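Local coordinates for C2 domain protein (Scophthalmus maximus, PDB 3W56), which binds calcium ions through a C2 domain and may take part in forming wide membrane pores, at residues 85-90 against 96-101; 112-115 against 121-124; 60-65 against 89-94. All coordinates share one frame; numbering follows the deposited sequence.

Contact 1. Residues 85-90 against 96-101; sequences RLEVHD and DDLLGV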
# COMPACT_ATOMS: atom_id res chain seq x y z
N ARG A 85 5.28 -3.35 4.48
CA ARG A 85 4.10 -2.97 5.22
C ARG A 85 3.31 -1.85 4.50
O ARG A 85 3.85 -0.76 4.10
CB ARG A 85 4.54 -2.53 6.66
CG ARG A 85 3.47 -1.87 7.44
CD ARG A 85 4.09 -1.20 8.66
NE ARG A 85 3.09 -0.56 9.50
CZ ARG A 85 2.47 -1.16 10.52
NH1 ARG A 85 2.75 -2.43 10.81
NH2 ARG A 85 1.58 -0.49 11.27
N LEU A 86 2.02 -2.10 4.36
CA LEU A 86 1.13 -1.22 3.63
C LEU A 86 0.06 -0.80 4.59
O LEU A 86 -0.57 -1.60 5.24
CB LEU A 86 0.53 -1.93 2.40
CG LEU A 86 1.53 -2.42 1.38
CD1 LEU A 86 0.83 -3.01 0.11
CD2 LEU A 86 2.48 -1.36 0.89
N GLU A 87 -0.13 0.49 4.69
CA GLU A 87 -1.25 0.94 5.46
C GLU A 87 -2.17 1.74 4.55
O GLU A 87 -1.71 2.64 3.82
CB GLU A 87 -0.80 1.78 6.65
CG GLU A 87 0.24 1.11 7.50
CD GLU A 87 0.80 2.05 8.54
OE1 GLU A 87 0.31 3.21 8.59
OE2 GLU A 87 1.74 1.64 9.26
N VAL A 88 -3.46 1.45 4.66
CA VAL A 88 -4.49 2.22 3.96
C VAL A 88 -5.13 3.18 4.97
O VAL A 88 -5.63 2.75 6.02
CB VAL A 88 -5.52 1.31 3.32
CG1 VAL A 88 -6.65 2.15 2.74
CG2 VAL A 88 -4.84 0.42 2.24
N HIS A 89 -5.11 4.46 4.65
CA HIS A 89 -5.72 5.49 5.53
C HIS A 89 -6.79 6.28 4.85
O HIS A 89 -6.84 6.41 3.63
CB HIS A 89 -4.69 6.48 6.02
CG HIS A 89 -3.62 5.88 6.86
ND1 HIS A 89 -3.56 6.04 8.24
CD2 HIS A 89 -2.55 5.12 6.52
CE1 HIS A 89 -2.50 5.40 8.70
NE2 HIS A 89 -1.87 4.84 7.68
N ASP A 90 -7.65 6.85 5.67
CA ASP A 90 -8.72 7.72 5.21
C ASP A 90 -8.38 9.09 5.70
O ASP A 90 -8.25 9.31 6.91
CB ASP A 90 -9.99 7.19 5.83
CG ASP A 90 -11.22 7.95 5.38
OD1 ASP A 90 -11.10 8.99 4.64
OD2 ASP A 90 -12.33 7.49 5.78
N ASP A 96 -6.16 11.38 10.57
CA ASP A 96 -6.43 10.36 9.54
C ASP A 96 -6.82 9.04 10.22
O ASP A 96 -6.36 8.73 11.34
CB ASP A 96 -5.24 10.21 8.60
CG ASP A 96 -4.98 11.47 7.80
OD1 ASP A 96 -5.90 12.32 7.74
OD2 ASP A 96 -3.90 11.61 7.20
N ASP A 97 -7.64 8.25 9.52
CA ASP A 97 -8.18 7.03 10.12
C ASP A 97 -7.50 5.83 9.47
O ASP A 97 -7.46 5.71 8.23
CB ASP A 97 -9.70 6.98 9.95
CG ASP A 97 -10.32 5.76 10.60
OD1 ASP A 97 -9.69 5.14 11.51
OD2 ASP A 97 -11.46 5.43 10.20
N LEU A 98 -6.86 5.00 10.28
CA LEU A 98 -6.20 3.81 9.73
C LEU A 98 -7.27 2.80 9.30
O LEU A 98 -8.12 2.40 10.11
CB LEU A 98 -5.21 3.23 10.75
CG LEU A 98 -4.67 1.82 10.50
CD1 LEU A 98 -3.87 1.82 9.18
CD2 LEU A 98 -3.82 1.36 11.66
N LEU A 99 -7.25 2.37 8.03
CA LEU A 99 -8.32 1.49 7.56
C LEU A 99 -7.89 0.03 7.56
O LEU A 99 -8.72 -0.89 7.71
CB LEU A 99 -8.74 1.91 6.14
CG LEU A 99 -9.35 3.31 6.10
CD1 LEU A 99 -9.92 3.62 4.69
CD2 LEU A 99 -10.43 3.45 7.19
N GLY A 100 -6.58 -0.19 7.46
CA GLY A 100 -6.11 -1.57 7.52
C GLY A 100 -4.63 -1.60 7.35
O GLY A 100 -4.03 -0.64 6.83
N VAL A 101 -4.02 -2.64 7.88
CA VAL A 101 -2.56 -2.81 7.72
C VAL A 101 -2.22 -4.18 7.14
O VAL A 101 -2.82 -5.21 7.53
CB VAL A 101 -1.83 -2.61 9.06
CG1 VAL A 101 -0.38 -3.11 9.01
CG2 VAL A 101 -1.84 -1.16 9.42
O HOH W 1 -4.14 7.40 10.56

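Contact 2. Residues 112-115 against 121-124; sequences EHDC and GTLH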
# COMPACT_ATOMS: atom_id res chain seq x y z
N GLU A 112 1.49 -10.93 -7.04
CA GLU A 112 0.24 -10.21 -6.87
C GLU A 112 -0.34 -10.62 -5.55
O GLU A 112 -0.41 -11.83 -5.19
CB GLU A 112 -0.75 -10.52 -7.98
CG GLU A 112 -0.23 -10.29 -9.37
CD GLU A 112 -1.14 -10.94 -10.41
OE1 GLU A 112 -2.37 -10.70 -10.34
OE2 GLU A 112 -0.63 -11.70 -11.27
N HIS A 113 -0.80 -9.63 -4.80
CA HIS A 113 -1.35 -9.88 -3.48
C HIS A 113 -2.60 -9.10 -3.13
O HIS A 113 -2.93 -8.08 -3.74
CB HIS A 113 -0.29 -9.61 -2.37
CG HIS A 113 0.84 -10.60 -2.35
ND1 HIS A 113 0.64 -11.92 -1.99
CD2 HIS A 113 2.16 -10.48 -2.65
CE1 HIS A 113 1.79 -12.57 -2.09
NE2 HIS A 113 2.72 -11.72 -2.49
N ASP A 114 -3.33 -9.63 -2.15
CA ASP A 114 -4.48 -8.96 -1.58
C ASP A 114 -4.24 -8.63 -0.13
O ASP A 114 -3.63 -9.44 0.64
CB ASP A 114 -5.71 -9.88 -1.62
CG ASP A 114 -5.98 -10.42 -3.01
OD1 ASP A 114 -6.33 -11.60 -3.12
OD2 ASP A 114 -5.85 -9.69 -4.02
N CYS A 115 -4.71 -7.46 0.27
CA CYS A 115 -4.63 -7.06 1.65
C CYS A 115 -6.04 -6.70 2.20
O CYS A 115 -6.72 -5.75 1.74
CB CYS A 115 -3.64 -5.90 1.74
SG CYS A 115 -3.79 -5.13 3.29
N GLY A 121 -13.13 -3.77 2.80
CA GLY A 121 -12.42 -3.43 1.58
C GLY A 121 -11.19 -4.27 1.39
O GLY A 121 -10.70 -4.91 2.32
N THR A 122 -10.69 -4.32 0.14
CA THR A 122 -9.47 -5.06 -0.15
C THR A 122 -8.53 -4.17 -0.94
O THR A 122 -8.92 -3.58 -1.95
CB THR A 122 -9.76 -6.32 -0.99
OG1 THR A 122 -10.75 -7.10 -0.28
CG2 THR A 122 -8.49 -7.19 -1.17
N LEU A 123 -7.29 -4.14 -0.49
CA LEU A 123 -6.24 -3.42 -1.25
C LEU A 123 -5.54 -4.53 -2.05
O LEU A 123 -5.07 -5.57 -1.49
CB LEU A 123 -5.21 -2.88 -0.26
CG LEU A 123 -3.92 -2.32 -0.89
CD1 LEU A 123 -4.07 -1.00 -1.76
CD2 LEU A 123 -2.86 -2.04 0.26
N HIS A 124 -5.40 -4.33 -3.36
CA HIS A 124 -4.66 -5.24 -4.22
C HIS A 124 -3.41 -4.54 -4.66
O HIS A 124 -3.42 -3.33 -4.80
CB HIS A 124 -5.48 -5.58 -5.48
CG HIS A 124 -6.86 -6.11 -5.20
ND1 HIS A 124 -7.06 -7.40 -4.79
CD2 HIS A 124 -8.08 -5.53 -5.28
CE1 HIS A 124 -8.35 -7.60 -4.59
NE2 HIS A 124 -9.00 -6.50 -4.89

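Contact 3. Residues 60-65 against 89-94; sequences VNHNNA and HDEDTF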
# COMPACT_ATOMS: atom_id res chain seq x y z
N VAL A 60 -3.93 11.39 -2.06
CA VAL A 60 -5.27 11.11 -1.64
C VAL A 60 -6.18 11.03 -2.86
O VAL A 60 -6.19 11.90 -3.77
CB VAL A 60 -5.80 12.17 -0.66
CG1 VAL A 60 -7.23 11.83 -0.29
CG2 VAL A 60 -4.88 12.22 0.54
N ASN A 61 -6.86 9.90 -2.93
CA ASN A 61 -7.87 9.70 -3.96
C ASN A 61 -9.24 10.01 -3.34
O ASN A 61 -9.89 9.18 -2.68
CB ASN A 61 -7.72 8.32 -4.61
CG ASN A 61 -8.50 8.17 -5.93
OD1 ASN A 61 -9.66 8.57 -6.04
ND2 ASN A 61 -7.90 7.48 -6.90
N HIS A 62 -9.65 11.26 -3.57
CA HIS A 62 -10.81 11.84 -2.89
C HIS A 62 -12.17 11.27 -3.27
O HIS A 62 -12.42 11.00 -4.46
CB HIS A 62 -10.82 13.35 -3.14
CG HIS A 62 -9.75 14.09 -2.41
ND1 HIS A 62 -8.61 14.56 -3.03
CD2 HIS A 62 -9.60 14.39 -1.09
CE1 HIS A 62 -7.84 15.16 -2.14
NE2 HIS A 62 -8.42 15.06 -0.96
N ASN A 63 -13.03 11.07 -2.27
CA ASN A 63 -14.43 10.72 -2.52
C ASN A 63 -14.52 9.52 -3.45
O ASN A 63 -15.21 9.56 -4.47
CB ASN A 63 -15.15 11.93 -3.15
CG ASN A 63 -16.63 11.68 -3.37
OD1 ASN A 63 -17.32 11.21 -2.47
ND2 ASN A 63 -17.13 12.00 -4.58
N ASN A 64 -13.81 8.45 -3.11
CA ASN A 64 -13.71 7.28 -3.98
C ASN A 64 -13.64 5.98 -3.17
O ASN A 64 -12.66 5.72 -2.45
CB ASN A 64 -12.50 7.44 -4.88
CG ASN A 64 -12.52 6.47 -6.06
OD1 ASN A 64 -13.31 5.55 -6.06
ND2 ASN A 64 -11.65 6.68 -7.02
N ALA A 65 -14.67 5.14 -3.29
CA ALA A 65 -14.69 3.88 -2.59
C ALA A 65 -13.87 2.81 -3.29
O ALA A 65 -13.60 1.73 -2.72
CB ALA A 65 -16.13 3.38 -2.45
N HIS A 89 -5.11 4.46 4.65
CA HIS A 89 -5.72 5.49 5.53
C HIS A 89 -6.79 6.28 4.85
O HIS A 89 -6.84 6.41 3.63
CB HIS A 89 -4.69 6.48 6.02
CG HIS A 89 -3.62 5.88 6.86
ND1 HIS A 89 -3.56 6.04 8.24
CD2 HIS A 89 -2.55 5.12 6.52
CE1 HIS A 89 -2.50 5.40 8.70
NE2 HIS A 89 -1.87 4.84 7.68
N ASP A 90 -7.65 6.85 5.67
CA ASP A 90 -8.72 7.72 5.21
C ASP A 90 -8.38 9.09 5.70
O ASP A 90 -8.25 9.31 6.91
CB ASP A 90 -9.99 7.19 5.83
CG ASP A 90 -11.22 7.95 5.38
OD1 ASP A 90 -11.10 8.99 4.64
OD2 ASP A 90 -12.33 7.49 5.78
N GLU A 91 -8.14 10.02 4.77
CA GLU A 91 -7.65 11.33 5.20
C GLU A 91 -8.78 12.20 5.71
O GLU A 91 -9.85 12.29 5.10
CB GLU A 91 -6.93 12.06 4.06
CG GLU A 91 -6.53 13.48 4.44
CD GLU A 91 -6.12 14.30 3.24
OE1 GLU A 91 -4.90 14.60 3.12
OE2 GLU A 91 -7.02 14.64 2.41
N ASP A 92 -8.53 12.89 6.82
CA ASP A 92 -9.48 13.87 7.27
C ASP A 92 -8.73 15.07 7.81
O ASP A 92 -7.53 15.02 7.96
CB ASP A 92 -10.43 13.29 8.30
CG ASP A 92 -11.75 14.02 8.33
OD1 ASP A 92 -11.87 15.04 7.59
OD2 ASP A 92 -12.65 13.57 9.07
N THR A 93 -9.47 16.15 8.09
CA THR A 93 -8.88 17.44 8.43
C THR A 93 -7.90 17.37 9.57
O THR A 93 -6.77 17.89 9.47
CB THR A 93 -9.93 18.48 8.79
OG1 THR A 93 -10.88 18.59 7.72
CG2 THR A 93 -9.21 19.83 9.05
N PHE A 94 -8.29 16.69 10.65
CA PHE A 94 -7.48 16.73 11.87
C PHE A 94 -6.74 15.47 12.18
O PHE A 94 -5.63 15.49 12.71
CB PHE A 94 -8.31 17.18 13.07
CG PHE A 94 -9.09 18.42 12.82
CD1 PHE A 94 -8.47 19.68 12.87
CD2 PHE A 94 -10.44 18.34 12.51
CE1 PHE A 94 -9.20 20.83 12.62
CE2 PHE A 94 -11.18 19.50 12.25
CZ PHE A 94 -10.55 20.75 12.32

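Contact 1. Residues 85-90 against 96-101
A classic beta bulge marks the hairpin of strands 83-90 and 97-105 in this C2 domain: Val88 faces both Leu99 and Gly100. The evidence lies in the backbone bonds. Val88 N reaches Gly100 O at 3.1 Å. Val88 O takes Leu99 N at 2.6 Å and a weak bond from Gly100 N. The strand segments run antiparallel at 147°, and past the bulge the register is one residue out, pairing His89 with Leu98 and Asp90 with Asp97.

One sheet face carries Glu87, His89, Leu98 and Val101. Leu98 CD1 makes a CH-pi contact over the His89 ring, 4.1 Å from its centroid and 23° off the normal. His89 NE2 donates, in its ring plane, to the anti lone pair of Glu87 OE1 (2.9 Å), and a water hydrogen-bonded to His89 ND1 bonds weakly to Asp96 O. Arg85, its chain extended from CG to NE, grips Glu87 side-on: Arg85 NE (2.6 Å) and NH2 both meet Glu87 OE2, and Val101 CG1 covers one face of the guanidinium. A leucine in place of Arg85 has neither NE nor NH2, so the Glu87 charge would probably lose its mate and the carboxylate would be held by His89 NE2 alone of the donors described.

At the turn end the hairpin enters the calcium site seen for this protein, though empty of calcium in this model. Asp90 and Asp97, both calcium ligands, stand on the opposite face, their backbones joined by two hydrogen bonds. Leu99 CD1 packs on Asp90 CB at 3.7 Å, and Asp90 OD1 accepts from Asp43 N.

Contact 2. Residues 112-115 against 121-124
Cys115 and Leu123 form the tightly packed half of this contact, a hydrogen-bonded pair in the antiparallel hairpin of strands 109-116 and 122-130. Cys115 N gives to Leu123 O at 2.6 Å and Leu123 N returns the bond to Cys115 O at 2.8 Å. Both residues are buried, their side chains leave the same face of the sheet, and Cys115 CB lies 3.9 Å from Leu123 CB. Cys115 turns SG away from its backbone N (chi1 166°), and the sulfur is bonded to Cys102 of strand 97-105. That strand belongs to the other sheet, so the disulfide ties the two layers of the beta sandwich together. Leu123 packs on Leu86 and Val88 of the facing sheet.

The other face, with Asp114, Thr122 and His124, is looser and partly exposed. Apolar contact there amounts to Thr122 CG2 lying 3.9 Å from Asp114 CB. The side chains of Asp114 and His124, a non-hydrogen-bonded pair, are joined by one hydrogen bond, from His124 ND1 to Asp114 OD2 at 2.7 Å. Two CA-H...O contacts, to Leu123 O and His113 O, also cross here. The carboxylate oxygen sits at the ring's edge, nearly in its plane, yet the nitrogen approaches from above the carboxylate, 40° out of that plane. The two flat groups stand almost perpendicular, 86° apart.

The bond places a proton on His124 ND1, and the carboxylate probably fixes both that proton and the rotation of the ring, so the partly exposed face rests on a polar grip where the buried one combines the backbone bonds with apolar packing and a disulfide.

Contact 3. Residues 60-65 against 89-94
Val60 and Glu91 bring the two backbones closest, yet their CA atoms remain 7.2 Å apart and no hydrogen bond spans the gap. Both segments lie at the calcium-binding end of the C2 domain: 60-65 is a loop between strand 53-57 and strand 73-78, whereas segment 89-94 begins with the last two residues of strand 83-90 and continues as a loop. Asn63, with backbone angles in the left-handed region, is a calcium ligand of this protein, as are Asp90, Glu91 and Asp92 of the second segment; no calcium is bound to the chain in this model.

Only side chains meet, and the 107 Å² they bury in total is small. Glu91 holds CG anti to its own backbone N (chi1 174°) and stretches out beyond it, which carries the carboxylate across to Val60 at about a right angle to the valine side chain. Val60 CG2 touches Glu91 OE1 at 3.5 Å, a van der Waals approach of a methyl to a charged group. His62 NE2 comes within 3.7 Å of Glu91 OE2, too far for a hydrogen bond, with ring and carboxylate planes tilted 44° to each other. On its own side, the imidazole has Val60 CG1 over one face.

Asp43, itself a calcium ligand, links the two segments indirectly: its OD1 accepts from Asn63 N and its N donates to Asp90 OD1. Thr93 N donates to Asp92 OD1 at 2.7 Å. Within 60-65, Asn64 ND2 reaches Asn61 OD1 at 2.9 Å, approaching from above the carbonyl plane.

Along the chain, segment 60-65 comes first, then strand 83-90 with its following loop, strand 97-105, and the hairpin of contact 2. Contacts 1 and 3 share His89 and Asp90 and have centres about 11 Å apart, so the strand pairing of one runs directly into the calcium-binding loops of the other. Contact 2 lies in the opposite sheet, its centre about 13 Å from that of contact 1, and meets it across the sandwich interior, where Leu123 CD2 lies 3.7 Å from Val88 CG2. Contacts 2 and 3 do not touch. The calcium-binding end thus draws on loops from the hairpin of one sheet and from the connection between the two sheets, while contact 2 pairs strands of the facing sheet.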